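Local coordinates for protein ADP-ribosylating toxin CARDS (Mycoplasma pneumoniae, PDB 4TLV) that transfers ADP-ribose from NAD(+) to multiple target proteins in vitro and disrupts respiratory epithelium and vacuolates mammalian cells as the organism's main virulence factor, at residues E37-T42 with Q132-T137; G96-D101 with P196-P201; L100-Q105 with T205-S210. All blocks are in the same frame, centred on the assembly; numbering follows the deposited sequence.

Interaction 1. Residues E37-T42 with Q132-T137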
loop_
_atom_site.group_PDB
_atom_site.type_symbol
_atom_site.label_atom_id
_atom_site.label_comp_id
_atom_site.label_asym_id
_atom_site.label_seq_id
_atom_site.Cartn_x
_atom_site.Cartn_y
_atom_site.Cartn_z
ATOM N N GLU A 37 -5.347 16.843 -10.670
ATOM C CA GLU A 37 -4.172 17.725 -10.667
ATOM C C GLU A 37 -3.368 17.591 -9.374
ATOM O O GLU A 37 -2.144 17.765 -9.369
ATOM C CB GLU A 37 -4.579 19.193 -10.869
ATOM C CG GLU A 37 -5.011 19.492 -12.309
ATOM C CD GLU A 37 -5.377 20.954 -12.526
ATOM O OE1 GLU A 37 -5.381 21.729 -11.546
ATOM O OE2 GLU A 37 -5.664 21.331 -13.681
ATOM N N HIS A 38 -4.063 17.311 -8.276
ATOM C CA HIS A 38 -3.397 17.144 -6.987
ATOM C C HIS A 38 -2.606 15.833 -6.928
ATOM O O HIS A 38 -1.468 15.797 -6.441
ATOM C CB HIS A 38 -4.415 17.179 -5.846
ATOM C CG HIS A 38 -3.818 16.843 -4.523
ATOM N ND1 HIS A 38 -2.899 17.663 -3.899
ATOM C CD2 HIS A 38 -3.951 15.747 -3.738
ATOM C CE1 HIS A 38 -2.503 17.090 -2.774
ATOM N NE2 HIS A 38 -3.133 15.931 -2.648
ATOM N N ILE A 39 -3.216 14.759 -7.416
ATOM C CA ILE A 39 -2.567 13.452 -7.476
ATOM C C ILE A 39 -1.372 13.491 -8.432
ATOM O O ILE A 39 -0.319 12.895 -8.159
ATOM C CB ILE A 39 -3.552 12.355 -7.959
ATOM C CG1 ILE A 39 -4.655 12.137 -6.920
ATOM C CG2 ILE A 39 -2.817 11.059 -8.223
ATOM C CD1 ILE A 39 -4.124 11.800 -5.526
ATOM N N LEU A 40 -1.530 14.204 -9.548
ATOM C CA LEU A 40 -0.502 14.208 -10.594
ATOM C C LEU A 40 0.441 15.411 -10.535
ATOM O O LEU A 40 1.328 15.558 -11.382
ATOM C CB LEU A 40 -1.164 14.132 -11.978
ATOM C CG LEU A 40 -2.057 12.922 -12.232
ATOM C CD1 LEU A 40 -2.785 13.073 -13.567
ATOM C CD2 LEU A 40 -1.192 11.660 -12.224
ATOM N N SER A 41 0.238 16.280 -9.546
ATOM C CA SER A 41 1.064 17.478 -9.365
ATOM C C SER A 41 1.131 18.346 -10.631
ATOM O O SER A 41 2.170 18.922 -10.944
ATOM C CB SER A 41 2.485 17.132 -8.894
ATOM O OG SER A 41 2.477 16.360 -7.689
ATOM N N THR A 42 0.019 18.426 -11.354
ATOM C CA THR A 42 -0.061 19.242 -12.565
ATOM C C THR A 42 0.111 20.724 -12.247
ATOM O O THR A 42 -0.586 21.255 -11.382
ATOM C CB THR A 42 -1.426 19.084 -13.237
ATOM O OG1 THR A 42 -1.708 17.696 -13.397
ATOM C CG2 THR A 42 -1.441 19.784 -14.613
ATOM N N GLN A 132 1.966 6.001 -0.833
ATOM C CA GLN A 132 1.877 7.221 -0.026
ATOM C C GLN A 132 0.758 7.168 1.024
ATOM O O GLN A 132 0.760 7.943 1.983
ATOM C CB GLN A 132 1.716 8.463 -0.923
ATOM C CG GLN A 132 2.945 8.727 -1.797
ATOM C CD GLN A 132 2.788 9.933 -2.697
ATOM O OE1 GLN A 132 3.879 10.638 -2.900
ATOM N NE2 GLN A 132 1.690 10.233 -3.200
ATOM N N ARG A 133 -0.188 6.253 0.846
ATOM C CA ARG A 133 -1.305 6.127 1.779
ATOM C C ARG A 133 -1.933 7.492 2.028
ATOM O O ARG A 133 -2.239 7.834 3.169
ATOM C CB ARG A 133 -0.830 5.525 3.116
ATOM C CG ARG A 133 -0.206 4.131 2.993
ATOM C CD ARG A 133 -1.249 3.014 2.984
ATOM N NE ARG A 133 -1.992 2.867 4.256
ATOM C CZ ARG A 133 -1.585 2.149 5.304
ATOM N NH1 ARG A 133 -0.407 1.511 5.293
ATOM N NH2 ARG A 133 -2.358 2.068 6.385
ATOM N N GLU A 134 -2.124 8.274 0.966
ATOM C CA GLU A 134 -2.501 9.687 1.129
ATOM C C GLU A 134 -3.938 9.910 1.580
ATOM O O GLU A 134 -4.874 9.363 1.012
ATOM C CB GLU A 134 -2.257 10.519 -0.148
ATOM C CG GLU A 134 -2.720 11.986 0.043
ATOM C CD GLU A 134 -2.376 12.911 -1.112
ATOM O OE1 GLU A 134 -1.918 12.430 -2.172
ATOM O OE2 GLU A 134 -2.581 14.133 -0.946
ATOM N N TRP A 135 -4.088 10.714 2.621
ATOM C CA TRP A 135 -5.375 11.314 2.964
ATOM C C TRP A 135 -5.147 12.798 2.715
ATOM O O TRP A 135 -4.172 13.370 3.214
ATOM C CB TRP A 135 -5.704 11.063 4.438
ATOM C CG TRP A 135 -6.162 9.660 4.706
ATOM C CD1 TRP A 135 -5.383 8.554 4.826
ATOM C CD2 TRP A 135 -7.519 9.223 4.871
ATOM N NE1 TRP A 135 -6.167 7.445 5.061
ATOM C CE2 TRP A 135 -7.481 7.835 5.098
ATOM C CE3 TRP A 135 -8.763 9.881 4.861
ATOM C CZ2 TRP A 135 -8.637 7.080 5.314
ATOM C CZ3 TRP A 135 -9.904 9.135 5.058
ATOM C CH2 TRP A 135 -9.834 7.738 5.290
ATOM N N PHE A 136 -5.987 13.412 1.895
ATOM C CA PHE A 136 -5.836 14.834 1.644
ATOM C C PHE A 136 -6.926 15.585 2.379
ATOM O O PHE A 136 -8.016 15.045 2.598
ATOM C CB PHE A 136 -5.837 15.153 0.141
ATOM C CG PHE A 136 -7.140 14.849 -0.569
ATOM C CD1 PHE A 136 -7.400 13.573 -1.061
ATOM C CD2 PHE A 136 -8.084 15.851 -0.782
ATOM C CE1 PHE A 136 -8.581 13.287 -1.732
ATOM C CE2 PHE A 136 -9.275 15.566 -1.462
ATOM C CZ PHE A 136 -9.511 14.279 -1.939
ATOM N N THR A 137 -6.633 16.821 2.780
ATOM C CA THR A 137 -7.648 17.636 3.440
ATOM C C THR A 137 -8.215 18.595 2.411
ATOM O O THR A 137 -7.503 19.056 1.506
ATOM C CB THR A 137 -7.093 18.421 4.630
ATOM O OG1 THR A 137 -6.116 19.355 4.162
ATOM C CG2 THR A 137 -6.438 17.467 5.634
HETATM O O HOH W 1 -0.634 13.821 -4.123
HETATM O O HOH W 2 -0.258 11.435 -5.598
#
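H38 and E134 approach from opposite directions, the imidazole coming from helix 35-40 and presenting its NE2 edge to one carboxylate oxygen of the residue on strand 134-138. H38 NE2 donates to E134 OE2 at 2.5 Å, a short bond that is nearly straight at 164°. The acceptor lies at the ring's edge and close to its plane. NE2 reaches OE2 from the syn side of the carboxylate but somewhat out of its plane, and the two flat groups are turned 62° against each other. E134 spans the gap because its chain is extended from a CG set anti to the backbone N (chi1 178°).

The second carboxylate oxygen has a different partner. A water donates to E134 OE1 at 2.7 Å and to the backbone O of H38 at 3.2 Å, and it sits over one face of the H38 ring, toward the rim. The water thus links the carboxylate to the helix backbone, alongside the direct bond to the ring. The contact lies inside the mono-ADP-ribosyltransferase domain, of the pertussis toxin S1 family, where strand 134-138 is the middle one of three antiparallel strands and the helix packs against it.

F136, on the same side of the strand as E134, also meets the imidazole: its CB lies 4.0 Å from H38 NE2, oblique to the ring, and the two ring centroids are 5.9 Å apart. I39 adds only its CD1, 4.1 Å from E134 OE1. A second water donates to I39 O at 2.9 Å and accepts a weak bond from Q132 NE2. F230 of helix 228-231 touches E134, and S229 touches H38.

Interaction 2. Residues G96-D101 with P196-P201; sequences GENLLD and PWLPTP
N98 and P196 make the tight part of this contact, where the irregular connection between strands 168-181 and 207-210 runs past helix 92-104 of the mono-ADP-ribosyltransferase domain. N98 CB approaches P196 CB to 3.4 Å, close for two aliphatic carbons, and the carboxamide carbon N98 CG lies 3.5 Å from P196 CG. The two side chains cross at about a right angle, so the asparagine lies across the CB and CG atoms of the proline ring with both its CB and its amide group. This follows from N98 CG standing anti to its backbone N (chi1 -172°), which carries the amide over the ring. Although the atoms are close, both residues are partly exposed, and P196 also touches a neighbouring molecule in the crystal.

The other end of the contact is looser. L99 and L198 slide past each other in opposite directions and meet through one pair of methyls, L99 CD2 to L198 CD2, at 3.8 Å. L99 is buried, whereas L198 is partly exposed, touches a crystal neighbour as well, and comes only to 4.3 Å from N98 ND2 with its CG. L99 also touches F35 and F36 of helix 35-40.

W197, between the two contacting residues of its segment, directs its indole away from helix 92-104 and is held by edge-to-face contacts with Y90, F49 and F136. Its backbone N bonds T95 OG1, which ties the segment to the helix one residue before G96. The polar atoms between the tight and loose ends are joined by one water, which accepts from N98 ND2 at 3.0 Å and donates to W197 O at 2.8 Å.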
loop_
_atom_site.group_PDB
_atom_site.type_symbol
_atom_site.label_atom_id
_atom_site.label_comp_id
_atom_site.label_asym_id
_atom_site.label_seq_id
_atom_site.Cartn_x
_atom_site.Cartn_y
_atom_site.Cartn_z
ATOM N N GLY A 96 -10.350 7.948 -5.839
ATOM C CA GLY A 96 -10.059 7.551 -7.205
ATOM C C GLY A 96 -10.896 6.367 -7.657
ATOM O O GLY A 96 -11.393 6.352 -8.776
ATOM N N GLU A 97 -11.073 5.377 -6.793
ATOM C CA GLU A 97 -11.880 4.212 -7.157
ATOM C C GLU A 97 -13.346 4.578 -7.415
ATOM O O GLU A 97 -14.019 3.993 -8.273
ATOM C CB GLU A 97 -11.821 3.151 -6.065
ATOM C CG GLU A 97 -10.437 2.517 -5.901
ATOM C CD GLU A 97 -9.914 1.936 -7.194
ATOM O OE1 GLU A 97 -10.513 0.948 -7.700
ATOM O OE2 GLU A 97 -8.906 2.466 -7.713
ATOM N N ASN A 98 -13.849 5.527 -6.640
ATOM C CA ASN A 98 -15.210 5.999 -6.812
ATOM C C ASN A 98 -15.348 6.679 -8.180
ATOM O O ASN A 98 -16.313 6.435 -8.918
ATOM C CB ASN A 98 -15.612 6.940 -5.651
ATOM C CG ASN A 98 -17.084 7.314 -5.683
ATOM O OD1 ASN A 98 -17.954 6.452 -5.611
ATOM N ND2 ASN A 98 -17.367 8.612 -5.811
ATOM N N LEU A 99 -14.368 7.499 -8.528
ATOM C CA LEU A 99 -14.345 8.171 -9.830
ATOM C C LEU A 99 -14.258 7.167 -10.993
ATOM O O LEU A 99 -14.916 7.341 -12.021
ATOM C CB LEU A 99 -13.215 9.207 -9.893
ATOM C CG LEU A 99 -13.381 10.417 -8.961
ATOM C CD1 LEU A 99 -12.231 11.372 -9.127
ATOM C CD2 LEU A 99 -14.714 11.138 -9.201
ATOM N N LEU A 100 -13.477 6.105 -10.817
ATOM C CA LEU A 100 -13.411 5.050 -11.827
ATOM C C LEU A 100 -14.793 4.424 -12.029
ATOM O O LEU A 100 -15.262 4.279 -13.156
ATOM C CB LEU A 100 -12.404 3.970 -11.427
ATOM C CG LEU A 100 -12.412 2.775 -12.388
ATOM C CD1 LEU A 100 -11.890 3.171 -13.765
ATOM C CD2 LEU A 100 -11.578 1.634 -11.770
ATOM N N ASP A 101 -15.428 4.047 -10.924
ATOM C CA ASP A 101 -16.782 3.513 -10.936
ATOM C C ASP A 101 -17.717 4.447 -11.723
ATOM O O ASP A 101 -18.349 4.028 -12.682
ATOM C CB ASP A 101 -17.253 3.359 -9.489
ATOM C CG ASP A 101 -18.683 2.875 -9.367
ATOM O OD1 ASP A 101 -19.174 2.169 -10.272
ATOM O OD2 ASP A 101 -19.310 3.176 -8.325
ATOM N N PRO A 196 -15.833 8.700 -0.261
ATOM C CA PRO A 196 -14.998 9.231 -1.344
ATOM C C PRO A 196 -15.306 10.704 -1.523
ATOM O O PRO A 196 -16.460 11.146 -1.349
ATOM C CB PRO A 196 -15.461 8.466 -2.592
ATOM C CG PRO A 196 -16.645 7.681 -2.202
ATOM C CD PRO A 196 -16.889 7.786 -0.731
ATOM N N TRP A 197 -14.282 11.471 -1.863
ATOM C CA TRP A 197 -14.448 12.909 -2.050
ATOM C C TRP A 197 -15.140 13.235 -3.377
ATOM O O TRP A 197 -14.859 12.614 -4.399
ATOM C CB TRP A 197 -13.081 13.590 -2.045
ATOM C CG TRP A 197 -13.185 15.058 -2.189
ATOM C CD1 TRP A 197 -13.420 15.971 -1.190
ATOM C CD2 TRP A 197 -13.054 15.810 -3.402
ATOM N NE1 TRP A 197 -13.450 17.246 -1.719
ATOM C CE2 TRP A 197 -13.227 17.176 -3.071
ATOM C CE3 TRP A 197 -12.815 15.467 -4.733
ATOM C CZ2 TRP A 197 -13.158 18.190 -4.021
ATOM C CZ3 TRP A 197 -12.749 16.485 -5.685
ATOM C CH2 TRP A 197 -12.925 17.823 -5.317
ATOM N N LEU A 198 -16.032 14.220 -3.353
ATOM C CA LEU A 198 -16.557 14.847 -4.567
ATOM C C LEU A 198 -16.668 16.321 -4.207
ATOM O O LEU A 198 -16.772 16.655 -3.034
ATOM C CB LEU A 198 -17.946 14.298 -4.929
ATOM C CG LEU A 198 -17.972 12.914 -5.598
ATOM C CD1 LEU A 198 -19.399 12.533 -5.945
ATOM C CD2 LEU A 198 -17.084 12.868 -6.839
ATOM N N PRO A 199 -16.657 17.202 -5.213
ATOM C CA PRO A 199 -16.557 18.645 -4.971
ATOM C C PRO A 199 -17.850 19.311 -4.515
ATOM O O PRO A 199 -17.775 20.439 -4.018
ATOM C CB PRO A 199 -16.166 19.194 -6.351
ATOM C CG PRO A 199 -16.787 18.240 -7.298
ATOM C CD PRO A 199 -16.546 16.883 -6.650
ATOM N N THR A 200 -18.997 18.650 -4.691
ATOM C CA THR A 200 -20.283 19.278 -4.383
ATOM C C THR A 200 -21.085 18.404 -3.416
ATOM O O THR A 200 -20.793 17.224 -3.255
ATOM C CB THR A 200 -21.098 19.525 -5.681
ATOM O OG1 THR A 200 -21.427 18.275 -6.275
ATOM C CG2 THR A 200 -20.300 20.344 -6.684
ATOM N N PRO A 201 -22.103 18.977 -2.760
ATOM C CA PRO A 201 -22.821 18.181 -1.761
ATOM C C PRO A 201 -24.035 17.453 -2.315
ATOM O O PRO A 201 -24.444 17.700 -3.450
ATOM C CB PRO A 201 -23.275 19.234 -0.756
ATOM C CG PRO A 201 -23.518 20.459 -1.612
ATOM C CD PRO A 201 -22.532 20.385 -2.765
HETATM O O HOH W 3 -14.871 10.188 -5.714
#

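Interaction 3. Residues L100-Q105 with T205-S210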
loop_
_atom_site.group_PDB
_atom_site.type_symbol
_atom_site.label_atom_id
_atom_site.label_comp_id
_atom_site.label_asym_id
_atom_site.label_seq_id
_atom_site.Cartn_x
_atom_site.Cartn_y
_atom_site.Cartn_z
ATOM N N LEU A 100 -13.477 6.105 -10.817
ATOM C CA LEU A 100 -13.411 5.050 -11.827
ATOM C C LEU A 100 -14.793 4.424 -12.029
ATOM O O LEU A 100 -15.262 4.279 -13.156
ATOM C CB LEU A 100 -12.404 3.970 -11.427
ATOM C CG LEU A 100 -12.412 2.775 -12.388
ATOM C CD1 LEU A 100 -11.890 3.171 -13.765
ATOM C CD2 LEU A 100 -11.578 1.634 -11.770
ATOM N N ASP A 101 -15.428 4.047 -10.924
ATOM C CA ASP A 101 -16.782 3.513 -10.936
ATOM C C ASP A 101 -17.717 4.447 -11.723
ATOM O O ASP A 101 -18.349 4.028 -12.682
ATOM C CB ASP A 101 -17.253 3.359 -9.489
ATOM C CG ASP A 101 -18.683 2.875 -9.367
ATOM O OD1 ASP A 101 -19.174 2.169 -10.272
ATOM O OD2 ASP A 101 -19.310 3.176 -8.325
ATOM N N LEU A 102 -17.786 5.714 -11.331
ATOM C CA LEU A 102 -18.654 6.659 -12.027
ATOM C C LEU A 102 -18.339 6.733 -13.531
ATOM O O LEU A 102 -19.251 6.745 -14.359
ATOM C CB LEU A 102 -18.589 8.038 -11.380
ATOM C CG LEU A 102 -19.101 8.075 -9.929
ATOM C CD1 LEU A 102 -18.732 9.371 -9.290
ATOM C CD2 LEU A 102 -20.611 7.842 -9.868
ATOM N N MET A 103 -17.056 6.785 -13.882
ATOM C CA MET A 103 -16.652 6.802 -15.283
ATOM C C MET A 103 -17.091 5.547 -16.037
ATOM O O MET A 103 -17.555 5.642 -17.170
ATOM C CB MET A 103 -15.141 7.033 -15.430
ATOM C CG MET A 103 -14.713 8.427 -14.979
ATOM S SD MET A 103 -12.993 8.778 -15.374
ATOM C CE MET A 103 -12.198 7.313 -14.723
ATOM N N ARG A 104 -16.954 4.373 -15.424
ATOM C CA ARG A 104 -17.355 3.146 -16.107
ATOM C C ARG A 104 -18.877 3.073 -16.264
ATOM O O ARG A 104 -19.369 2.477 -17.217
ATOM C CB ARG A 104 -16.881 1.892 -15.371
ATOM C CG ARG A 104 -15.363 1.723 -15.278
ATOM C CD ARG A 104 -14.639 1.897 -16.618
ATOM N NE ARG A 104 -15.096 0.986 -17.680
ATOM C CZ ARG A 104 -14.561 0.946 -18.899
ATOM N NH1 ARG A 104 -13.551 1.744 -19.201
ATOM N NH2 ARG A 104 -15.030 0.108 -19.819
ATOM N N GLN A 105 -19.614 3.644 -15.313
ATOM C CA GLN A 105 -21.079 3.607 -15.367
ATOM C C GLN A 105 -21.605 4.772 -16.199
ATOM O O GLN A 105 -22.813 4.945 -16.331
ATOM C CB GLN A 105 -21.699 3.637 -13.957
ATOM C CG GLN A 105 -21.341 2.438 -13.066
ATOM C CD GLN A 105 -22.389 2.159 -11.994
ATOM O OE1 GLN A 105 -23.553 1.903 -12.309
ATOM N NE2 GLN A 105 -21.979 2.192 -10.725
ATOM N N THR A 205 -24.410 13.474 -8.670
ATOM C CA THR A 205 -24.507 12.491 -9.762
ATOM C C THR A 205 -23.854 12.863 -11.087
ATOM O O THR A 205 -22.932 12.169 -11.536
ATOM C CB THR A 205 -25.958 12.052 -10.028
ATOM O OG1 THR A 205 -26.448 11.321 -8.898
ATOM C CG2 THR A 205 -26.021 11.163 -11.271
ATOM N N PRO A 206 -24.342 13.932 -11.741
ATOM C CA PRO A 206 -23.615 14.336 -12.948
ATOM C C PRO A 206 -22.270 14.908 -12.522
ATOM O O PRO A 206 -22.140 16.127 -12.414
ATOM C CB PRO A 206 -24.494 15.447 -13.540
ATOM C CG PRO A 206 -25.808 15.373 -12.801
ATOM C CD PRO A 206 -25.481 14.819 -11.450
ATOM N N VAL A 207 -21.289 14.053 -12.251
ATOM C CA VAL A 207 -20.007 14.546 -11.776
ATOM C C VAL A 207 -19.192 15.109 -12.924
ATOM O O VAL A 207 -18.993 14.437 -13.940
ATOM C CB VAL A 207 -19.183 13.450 -11.071
ATOM C CG1 VAL A 207 -17.821 13.989 -10.694
ATOM C CG2 VAL A 207 -19.909 12.945 -9.841
ATOM N N HIS A 208 -18.722 16.339 -12.748
ATOM C CA HIS A 208 -17.870 17.006 -13.715
ATOM C C HIS A 208 -16.405 16.832 -13.351
ATOM O O HIS A 208 -16.002 17.094 -12.216
ATOM C CB HIS A 208 -18.183 18.503 -13.771
ATOM C CG HIS A 208 -19.449 18.834 -14.497
ATOM N ND1 HIS A 208 -19.660 19.481 -15.668
ATOM C CD2 HIS A 208 -20.696 18.506 -14.009
ATOM C CE1 HIS A 208 -21.018 19.520 -15.869
ATOM N NE2 HIS A 208 -21.620 18.924 -14.855
ATOM N N LEU A 209 -15.611 16.422 -14.335
ATOM C CA LEU A 209 -14.191 16.195 -14.148
ATOM C C LEU A 209 -13.376 16.969 -15.178
ATOM O O LEU A 209 -13.749 17.033 -16.355
ATOM C CB LEU A 209 -13.916 14.692 -14.275
ATOM C CG LEU A 209 -13.537 13.899 -13.024
ATOM C CD1 LEU A 209 -14.209 14.432 -11.783
ATOM C CD2 LEU A 209 -13.792 12.384 -13.213
ATOM N N SER A 210 -12.275 17.570 -14.729
ATOM C CA SER A 210 -11.290 18.165 -15.616
ATOM C C SER A 210 -9.983 17.393 -15.498
ATOM O O SER A 210 -9.239 17.572 -14.535
ATOM C CB SER A 210 -11.037 19.628 -15.261
ATOM O OG SER A 210 -12.224 20.390 -15.379
#
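L102 and M103 touch V207 and L209 through aliphatic and thioether atoms alone, so no ring or amide has a face or edge in the interface; the flat groups that pair lie beside it, at the end of helix 92-104, Q105 being the residue just after it. There the amide of Q105 bonds the carboxylate of D101: Q105 NE2 donates to D101 OD1 at 2.8 Å (160°), with the acceptor near the amide plane, while the nitrogen approaches from the syn side and 25° out of the carboxylate plane. S529 and D531 of the D3 domain bond the same two groups, D101 OD1 and Q105 NE2 respectively.

In the interface, L102 CD1 lies 3.8 Å from V207 CG2, the leucine and valine side chains crossing at about a right angle. M103 places SD 4.3 Å from L209 CD2, a looser approach. Helix 92-104 here packs on a two-stranded parallel sheet: the chain leaves the helix and enters strand 108-110, which pairs with strand 207-210 through backbone bonds of V207 and L209. V207 and L209 both point their side chains at the helix, as alternate residues of a strand do.

L209 has chi1 at -109°, off a staggered position, so its exact branch placement is less certain. M103 is also packed against V108 and F110, as well as A118 and Q119 of helix 115-126. Ahead of the strand, P206 centres an inverse gamma turn.

In the fold
The three contacts form a chain across the mono-ADP-ribosyltransferase domain. Interactions 2 and 3 use successive turns of helix 92-104, their ranges overlapping at L100 and D101, and their centres are 8 Å apart; L198 CD1 touches V207 CG2 at 4.0 Å and L99 CD2 touches L209 CD1 at 4.2 Å, so their apolar sides merge. Interaction 1 lies 14 Å from interaction 2, centre to centre, and joins it where F136 CZ packs on W197 CB at 3.6 Å. Interactions 1 and 3 do not touch: their nearest atoms are about 5 Å apart and their centres about 18 Å. Segment 205-210 of interaction 3 runs into residues 208-258, inferred to form the NAD(+)-binding pocket; S229 and F230 of that region touch interaction 1.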